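Local structure of HIT family hydrolase (Legionella pneumophila subsp. pneumophila, 6D6J) at residues 74-77 / 78-82. The protein is a zinc-binding member of the histidine triad (HIT) family and probably acts as a hydrolase. Residues are numbered along the deposited sequence; the frame is centred on the assembly and turned at random.
Sequences RAKK and LAQAE
Lys76 and Gln80 come to lie side by side, one turn apart, through opposite chain shapes: Lys76 turns CG in between its backbone N and carbonyl carbon (chi1 70°) and bends again at chi2 and chi3, whereas Gln80 runs extended beyond CG, back over the preceding turn. Both belong to the last turns of helix 62-81, which packs on the antiparallel sheet of the HIT fold. The two side-chain ends do not bond directly; a water accepts from Lys76 NZ at 2.8 Å and donates to Gln80 OE1. A second water donates to the same OE1 and to Lys77 O, so two waters grip this amide oxygen. Lys76 NZ also bonds Val60 O and Asn58 O of the second subunit, Gln80 turns NE2 to Asn58 OD1 of the second subunit, and Lys77 NZ forms a salt bridge with Asp62 of the second subunit, which places this side of the helix at the dimer interface. The sheet side is largely apolar: Leu78 reaches Leu46, Ile48 and Leu110, while Ala75 and Ala79 meet Leu91 and Tyr89 respectively. Backbone bonds hold the turns, Leu78 N to Arg74 O at 2.8 Å and Ala81 N to Lys77 O at 3.0 Å; Gln80 N to Lys76 O is weak at 3.4 Å, and Gln80 CG lies 3.5 Å from that carbonyl oxygen. Glu82, where the backbone departs from the helix, still donates its N to Leu78 O. The extended Lys77 lays its CD 3.5 Å above one face of the Arg74 guanidinium, displaced from the centre of the group toward its edge.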
ATOM      1  N   ARG B  74      -5.385   8.836  -4.544  1.00  5.99           N
ATOM      2  CA  ARG B  74      -6.836   8.751  -4.628  1.00  5.98           C
ATOM      3  C   ARG B  74      -7.406   7.959  -3.457  1.00  5.33           C
ATOM      4  O   ARG B  74      -8.450   8.333  -2.904  1.00  6.13           O
ATOM      5  CB  ARG B  74      -7.273   8.163  -5.966  1.00  6.45           C
ATOM      6  CG  ARG B  74      -8.805   7.984  -6.093  1.00  6.80           C
ATOM      7  CD  ARG B  74      -9.573   9.270  -5.747  1.00  7.66           C
ATOM      8  NE  ARG B  74      -9.091  10.418  -6.516  1.00  7.44           N
ATOM      9  CZ  ARG B  74      -9.520  11.666  -6.365  1.00  7.59           C
ATOM     10  NH1 ARG B  74     -10.416  11.954  -5.423  1.00  8.00           N
ATOM     11  NH2 ARG B  74      -9.015  12.633  -7.126  1.00  8.89           N
ATOM     12  N   ALA B  75      -6.726   6.882  -3.039  1.00  5.48           N
ATOM     13  CA  ALA B  75      -7.224   6.132  -1.885  1.00  6.11           C
ATOM     14  C   ALA B  75      -7.318   6.993  -0.629  1.00  5.52           C
ATOM     15  O   ALA B  75      -8.292   6.882   0.126  1.00  6.20           O
ATOM     16  CB  ALA B  75      -6.361   4.910  -1.618  1.00  6.50           C
ATOM     17  N   LYS B  76      -6.334   7.874  -0.389  1.00  5.84           N
ATOM     18  CA  LYS B  76      -6.400   8.720   0.804  1.00  6.19           C
ATOM     19  C   LYS B  76      -7.490   9.777   0.691  1.00  6.13           C
ATOM     20  O   LYS B  76      -8.103  10.145   1.700  1.00  7.22           O
ATOM     21  CB  LYS B  76      -5.030   9.290   1.218  1.00  8.18           C
ATOM     22  CG  LYS B  76      -4.348  10.348   0.366  1.00  9.27           C
ATOM     23  CD  LYS B  76      -4.874  11.806   0.576  1.00  8.33           C
ATOM     24  CE  LYS B  76      -4.856  12.357   2.008  1.00  7.24           C
ATOM     25  NZ  LYS B  76      -4.890  13.867   1.983  1.00  6.12           N
ATOM     26  N   LYS B  77      -7.761  10.272  -0.522  1.00  5.61           N
ATOM     27  CA  LYS B  77      -8.872  11.212  -0.687  1.00  5.99           C
ATOM     28  C   LYS B  77     -10.196  10.494  -0.477  1.00  5.96           C
ATOM     29  O   LYS B  77     -11.097  11.009   0.197  1.00  7.32           O
ATOM     30  CB  LYS B  77      -8.806  11.854  -2.075  1.00  6.36           C
ATOM     31  CG  LYS B  77      -7.591  12.745  -2.282  1.00  6.52           C
ATOM     32  CD  LYS B  77      -7.549  13.345  -3.687  1.00  6.92           C
ATOM     33  CE  LYS B  77      -6.400  14.325  -3.817  1.00  7.63           C
ATOM     34  NZ  LYS B  77      -6.343  14.899  -5.179  1.00  9.79           N
ATOM     35  N   LEU B  78     -10.307   9.284  -1.027  1.00  6.07           N
ATOM     36  CA  LEU B  78     -11.520   8.495  -0.908  1.00  7.02           C
ATOM     37  C   LEU B  78     -11.791   8.105   0.537  1.00  7.08           C
ATOM     38  O   LEU B  78     -12.946   8.085   0.974  1.00  7.82           O
ATOM     39  CB  LEU B  78     -11.347   7.263  -1.788  1.00  8.04           C
ATOM     40  CG  LEU B  78     -12.518   6.303  -1.858  1.00  8.84           C
ATOM     41  CD1 LEU B  78     -13.773   6.996  -2.436  1.00  9.20           C
ATOM     42  CD2 LEU B  78     -12.125   5.123  -2.712  1.00  9.84           C
ATOM     43  N   ALA B  79     -10.737   7.781   1.298  1.00  6.32           N
ATOM     44  CA  ALA B  79     -10.922   7.450   2.712  1.00  6.24           C
ATOM     45  C   ALA B  79     -11.560   8.608   3.477  1.00  6.27           C
ATOM     46  O   ALA B  79     -12.381   8.388   4.384  1.00  6.68           O
ATOM     47  CB  ALA B  79      -9.587   7.061   3.346  1.00  6.95           C
ATOM     48  N   GLN B  80     -11.205   9.851   3.127  1.00  5.88           N
ATOM     49  CA  GLN B  80     -11.861  11.007   3.739  1.00  6.20           C
ATOM     50  C   GLN B  80     -13.316  11.107   3.295  1.00  7.50           C
ATOM     51  O   GLN B  80     -14.216  11.319   4.119  1.00  8.84           O
ATOM     52  CB  GLN B  80     -11.120  12.275   3.335  1.00  7.05           C
ATOM     53  CG  GLN B  80      -9.725  12.315   3.870  1.00  7.13           C
ATOM     54  CD  GLN B  80      -8.935  13.502   3.372  1.00  7.44           C
ATOM     55  OE1 GLN B  80      -9.279  14.123   2.359  1.00  8.95           O
ATOM     56  NE2 GLN B  80      -7.849  13.811   4.062  1.00  7.57           N
ATOM     57  N   ALA B  81     -13.566  10.971   1.986  1.00  8.16           N
ATOM     58  CA  ALA B  81     -14.921  11.107   1.458  1.00  9.29           C
ATOM     59  C   ALA B  81     -15.849  10.075   2.066  1.00  9.27           C
ATOM     60  O   ALA B  81     -17.041  10.342   2.248  1.00 11.07           O
ATOM     61  CB  ALA B  81     -14.897  10.953  -0.065  1.00 10.21           C
ATOM     62  N   GLU B  82     -15.319   8.907   2.415  1.00  9.08           N
ATOM     63  CA  GLU B  82     -16.112   7.809   2.937  1.00  9.54           C
ATOM     64  C   GLU B  82     -16.085   7.742   4.459  1.00  9.96           C
ATOM     65  O   GLU B  82     -16.585   6.772   5.042  1.00 11.23           O
ATOM     66  CB  GLU B  82     -15.668   6.500   2.278  1.00 10.95           C
ATOM     67  CG  GLU B  82     -15.852   6.507   0.748  1.00 13.63           C
ATOM     68  CD  GLU B  82     -17.292   6.745   0.301  1.00 16.53           C
ATOM     69  OE1 GLU B  82     -18.223   6.303   1.000  1.00 17.25           O
ATOM     70  OE2 GLU B  82     -17.507   7.364  -0.769  1.00 19.01           O
TER
HETATM   71  O   HOH W   1      -7.241  14.578   0.617  1.00  6.83           O
HETATM   72  O   HOH W   2     -11.207  14.182   0.344  1.00 15.31           O